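Local coordinates for protein protease 2A (Rhinovirus C, PDB 5X45) that is a viral cysteine protease of the chymotrypsin-like class that probably cuts the viral polyprotein at its own N-terminus and, as in related enteroviruses, host proteins, at residues G58-R63 and N127-T132. Sequence-based numbering, arbitrary orientation.
Sequences GCYYSR and NHVAFT
The phenol oxygen of Tyr60, which is hydrogen-bonded to the backbone oxygen of His101, lies beside Val129, its OH 4.2 Å from Val129 CG1. That bond satisfies the one polar group in an otherwise apolar meeting and helps hold the far end of the ring in place, while the rest of the tyrosine faces Phe131. The two aromatic rings form a T-shaped pair: their centroids are 5.3 Å apart and their planes are inclined at 72°, with the phenylalanine supplying the edge and the tyrosine the face. The edge does not land on the middle of the phenol ring. Phe131 CZ stands over its rim, 3.7 Å from Tyr60 CG, and the neighbouring Phe131 CE2 lies over the base of the ring, 3.7 Å from Tyr60 CB. The contact is therefore concentrated at the root of the tyrosine side chain. Strands 57-62 and 129-133 belong to the closed six-stranded antiparallel barrel of this chymotrypsin-like protease, where they are not neighbours in the sheet. The closest CA atoms, those of Tyr60 and Phe131, are 9.7 Å apart, so side chains alone bridge the barrel interior. Tyr60 gets there with CG between its backbone N and carbonyl carbon (chi1 76°), whereas Phe131 carries CG opposite its own carbonyl carbon (chi1 -49°), and the two side chains meet nearly at right angles. Val129, two residues before Phe131 on the same side of its strand, runs past the tyrosine in the opposite sense; its CG1 meets the phenol end obliquely, 4.2 Å from Tyr60 CZ. Ile121 of strand 116-124 touches all three of these buried side chains, and strand 67-76 adds Val71 against Tyr60 and Cys73 against Phe131.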
ATOM      1  N   GLY A  58      11.455  -4.430   5.727  1.00 37.04           N
ATOM      2  CA  GLY A  58      11.989  -3.875   4.503  1.00 25.20           C
ATOM      3  C   GLY A  58      12.163  -2.375   4.586  1.00 24.55           C
ATOM      4  O   GLY A  58      12.569  -1.831   5.614  1.00 32.83           O
ATOM      5  N   CYS A  59      11.856  -1.699   3.491  1.00 23.77           N
ATOM      6  CA  CYS A  59      11.996  -0.258   3.429  1.00 23.49           C
ATOM      7  C   CYS A  59      10.808   0.358   2.714  1.00 31.29           C
ATOM      8  O   CYS A  59      10.168  -0.293   1.888  1.00 30.95           O
ATOM      9  CB  CYS A  59      13.291   0.124   2.725  1.00 23.89           C
ATOM     10  SG  CYS A  59      13.460  -0.666   1.127  1.00 37.05           S
ATOM     11  N   TYR A  60      10.486   1.602   3.043  1.00 22.84           N
ATOM     12  CA  TYR A  60       9.350   2.232   2.400  1.00 25.05           C
ATOM     13  C   TYR A  60       9.607   3.694   2.045  1.00 31.44           C
ATOM     14  O   TYR A  60      10.423   4.370   2.670  1.00 28.94           O
ATOM     15  CB  TYR A  60       8.101   2.110   3.280  1.00 22.47           C
ATOM     16  CG  TYR A  60       8.054   3.049   4.461  1.00 22.87           C
ATOM     17  CD1 TYR A  60       8.711   2.743   5.645  1.00 23.22           C
ATOM     18  CD2 TYR A  60       7.345   4.252   4.392  1.00 25.43           C
ATOM     19  CE1 TYR A  60       8.656   3.604   6.732  1.00 23.84           C
ATOM     20  CE2 TYR A  60       7.287   5.115   5.471  1.00 23.86           C
ATOM     21  CZ  TYR A  60       7.943   4.788   6.638  1.00 24.12           C
ATOM     22  OH  TYR A  60       7.889   5.644   7.714  1.00 26.58           O
ATOM     23  N   TYR A  61       8.888   4.173   1.039  1.00 28.73           N
ATOM     24  CA  TYR A  61       8.974   5.564   0.632  1.00 24.22           C
ATOM     25  C   TYR A  61       8.037   6.441   1.466  1.00 26.74           C
ATOM     26  O   TYR A  61       6.852   6.146   1.595  1.00 32.13           O
ATOM     27  CB  TYR A  61       8.643   5.692  -0.855  1.00 24.76           C
ATOM     28  CG  TYR A  61       8.603   7.115  -1.326  1.00 26.12           C
ATOM     29  CD1 TYR A  61       9.759   7.884  -1.368  1.00 26.88           C
ATOM     30  CD2 TYR A  61       7.407   7.703  -1.713  1.00 26.96           C
ATOM     31  CE1 TYR A  61       9.725   9.203  -1.793  1.00 29.84           C
ATOM     32  CE2 TYR A  61       7.363   9.021  -2.138  1.00 29.26           C
ATOM     33  CZ  TYR A  61       8.526   9.762  -2.174  1.00 29.42           C
ATOM     34  OH  TYR A  61       8.491  11.065  -2.593  1.00 35.89           O
ATOM     35  N   SER A  62       8.585   7.503   2.042  1.00 25.43           N
ATOM     36  CA  SER A  62       7.805   8.518   2.746  1.00 31.03           C
ATOM     37  C   SER A  62       7.743   9.784   1.909  1.00 41.04           C
ATOM     38  O   SER A  62       8.772  10.450   1.739  1.00 42.11           O
ATOM     39  CB  SER A  62       8.425   8.834   4.111  1.00 33.00           C
ATOM     40  OG  SER A  62       7.834   9.992   4.689  1.00 39.40           O
ATOM     41  N   ARG A  63       6.558  10.138   1.407  1.00 28.44           N
ATOM     42  CA  ARG A  63       6.460  11.312   0.534  1.00 33.31           C
ATOM     43  C   ARG A  63       6.723  12.594   1.314  1.00 31.83           C
ATOM     44  O   ARG A  63       7.422  13.480   0.825  1.00 36.16           O
ATOM     45  CB  ARG A  63       5.100  11.411  -0.166  1.00 31.13           C
ATOM     46  CG  ARG A  63       5.125  12.451  -1.283  1.00 36.82           C
ATOM     47  CD  ARG A  63       3.800  12.606  -1.988  1.00 60.58           C
ATOM     48  NE  ARG A  63       2.918  13.523  -1.268  1.00 85.34           N
ATOM     49  CZ  ARG A  63       2.681  14.781  -1.633  1.00 93.68           C
ATOM     50  NH1 ARG A  63       3.260  15.281  -2.716  1.00 94.62           N
ATOM     51  NH2 ARG A  63       1.864  15.540  -0.915  1.00 95.11           N
ATOM     52  N   ASN A 127       4.077   7.961  14.879  1.00 76.56           N
ATOM     53  CA  ASN A 127       5.196   7.040  14.725  1.00 74.67           C
ATOM     54  C   ASN A 127       4.701   5.613  14.444  1.00 63.13           C
ATOM     55  O   ASN A 127       5.280   4.606  14.852  1.00 65.09           O
ATOM     56  CB  ASN A 127       6.085   7.124  15.972  1.00 88.31           C
ATOM     57  CG  ASN A 127       7.394   6.362  15.834  1.00 95.78           C
ATOM     58  OD1 ASN A 127       7.551   5.496  14.986  1.00 98.91           O
ATOM     59  ND2 ASN A 127       8.367   6.740  16.636  1.00 99.35           N
ATOM     60  N   HIS A 128       3.544   5.545  13.820  1.00 59.07           N
ATOM     61  CA  HIS A 128       3.082   4.308  13.253  1.00 50.56           C
ATOM     62  C   HIS A 128       2.657   4.520  11.813  1.00 44.82           C
ATOM     63  O   HIS A 128       2.052   5.540  11.466  1.00 48.38           O
ATOM     64  CB  HIS A 128       1.960   3.745  14.088  1.00 55.67           C
ATOM     65  CG  HIS A 128       2.466   3.007  15.269  1.00 73.26           C
ATOM     66  ND1 HIS A 128       2.599   3.598  16.507  1.00 82.94           N
ATOM     67  CD2 HIS A 128       3.006   1.777  15.373  1.00 78.80           C
ATOM     68  CE1 HIS A 128       3.128   2.725  17.344  1.00 86.41           C
ATOM     69  NE2 HIS A 128       3.390   1.613  16.680  1.00 84.45           N
ATOM     70  N   VAL A 129       2.995   3.555  10.976  1.00 37.21           N
ATOM     71  CA  VAL A 129       2.614   3.575   9.581  1.00 34.38           C
ATOM     72  C   VAL A 129       1.979   2.220   9.285  1.00 28.89           C
ATOM     73  O   VAL A 129       2.483   1.180   9.721  1.00 28.24           O
ATOM     74  CB  VAL A 129       3.820   3.873   8.670  1.00 36.70           C
ATOM     75  CG1 VAL A 129       4.974   2.946   9.010  1.00 33.54           C
ATOM     76  CG2 VAL A 129       3.424   3.775   7.185  1.00 31.36           C
ATOM     77  N   ALA A 130       0.856   2.246   8.576  1.00 26.46           N
ATOM     78  CA  ALA A 130       0.108   1.042   8.234  1.00 24.92           C
ATOM     79  C   ALA A 130       0.141   0.807   6.734  1.00 27.22           C
ATOM     80  O   ALA A 130      -0.151   1.704   5.941  1.00 27.28           O
ATOM     81  CB  ALA A 130      -1.333   1.157   8.708  1.00 25.56           C
ATOM     82  N   PHE A 131       0.488  -0.410   6.348  1.00 22.41           N
ATOM     83  CA  PHE A 131       0.531  -0.758   4.943  1.00 29.05           C
ATOM     84  C   PHE A 131      -0.543  -1.800   4.653  1.00 28.06           C
ATOM     85  O   PHE A 131      -0.776  -2.686   5.480  1.00 21.35           O
ATOM     86  CB  PHE A 131       1.910  -1.316   4.554  1.00 21.13           C
ATOM     87  CG  PHE A 131       3.077  -0.474   5.011  1.00 23.35           C
ATOM     88  CD1 PHE A 131       3.625  -0.646   6.281  1.00 22.74           C
ATOM     89  CD2 PHE A 131       3.650   0.469   4.158  1.00 22.07           C
ATOM     90  CE1 PHE A 131       4.713   0.117   6.696  1.00 31.83           C
ATOM     91  CE2 PHE A 131       4.738   1.232   4.566  1.00 25.18           C
ATOM     92  CZ  PHE A 131       5.272   1.057   5.842  1.00 24.10           C
ATOM     93  N   THR A 132      -1.199  -1.703   3.499  1.00 24.28           N
ATOM     94  CA  THR A 132      -1.948  -2.855   3.021  1.00 33.99           C
ATOM     95  C   THR A 132      -0.957  -3.837   2.419  1.00 26.96           C
ATOM     96  O   THR A 132      -0.110  -3.473   1.611  1.00 26.97           O
ATOM     97  CB  THR A 132      -3.032  -2.522   1.976  1.00 29.13           C
ATOM     98  OG1 THR A 132      -2.423  -2.131   0.744  1.00 60.06           O
ATOM     99  CG2 THR A 132      -3.896  -1.431   2.458  1.00 22.27           C
TER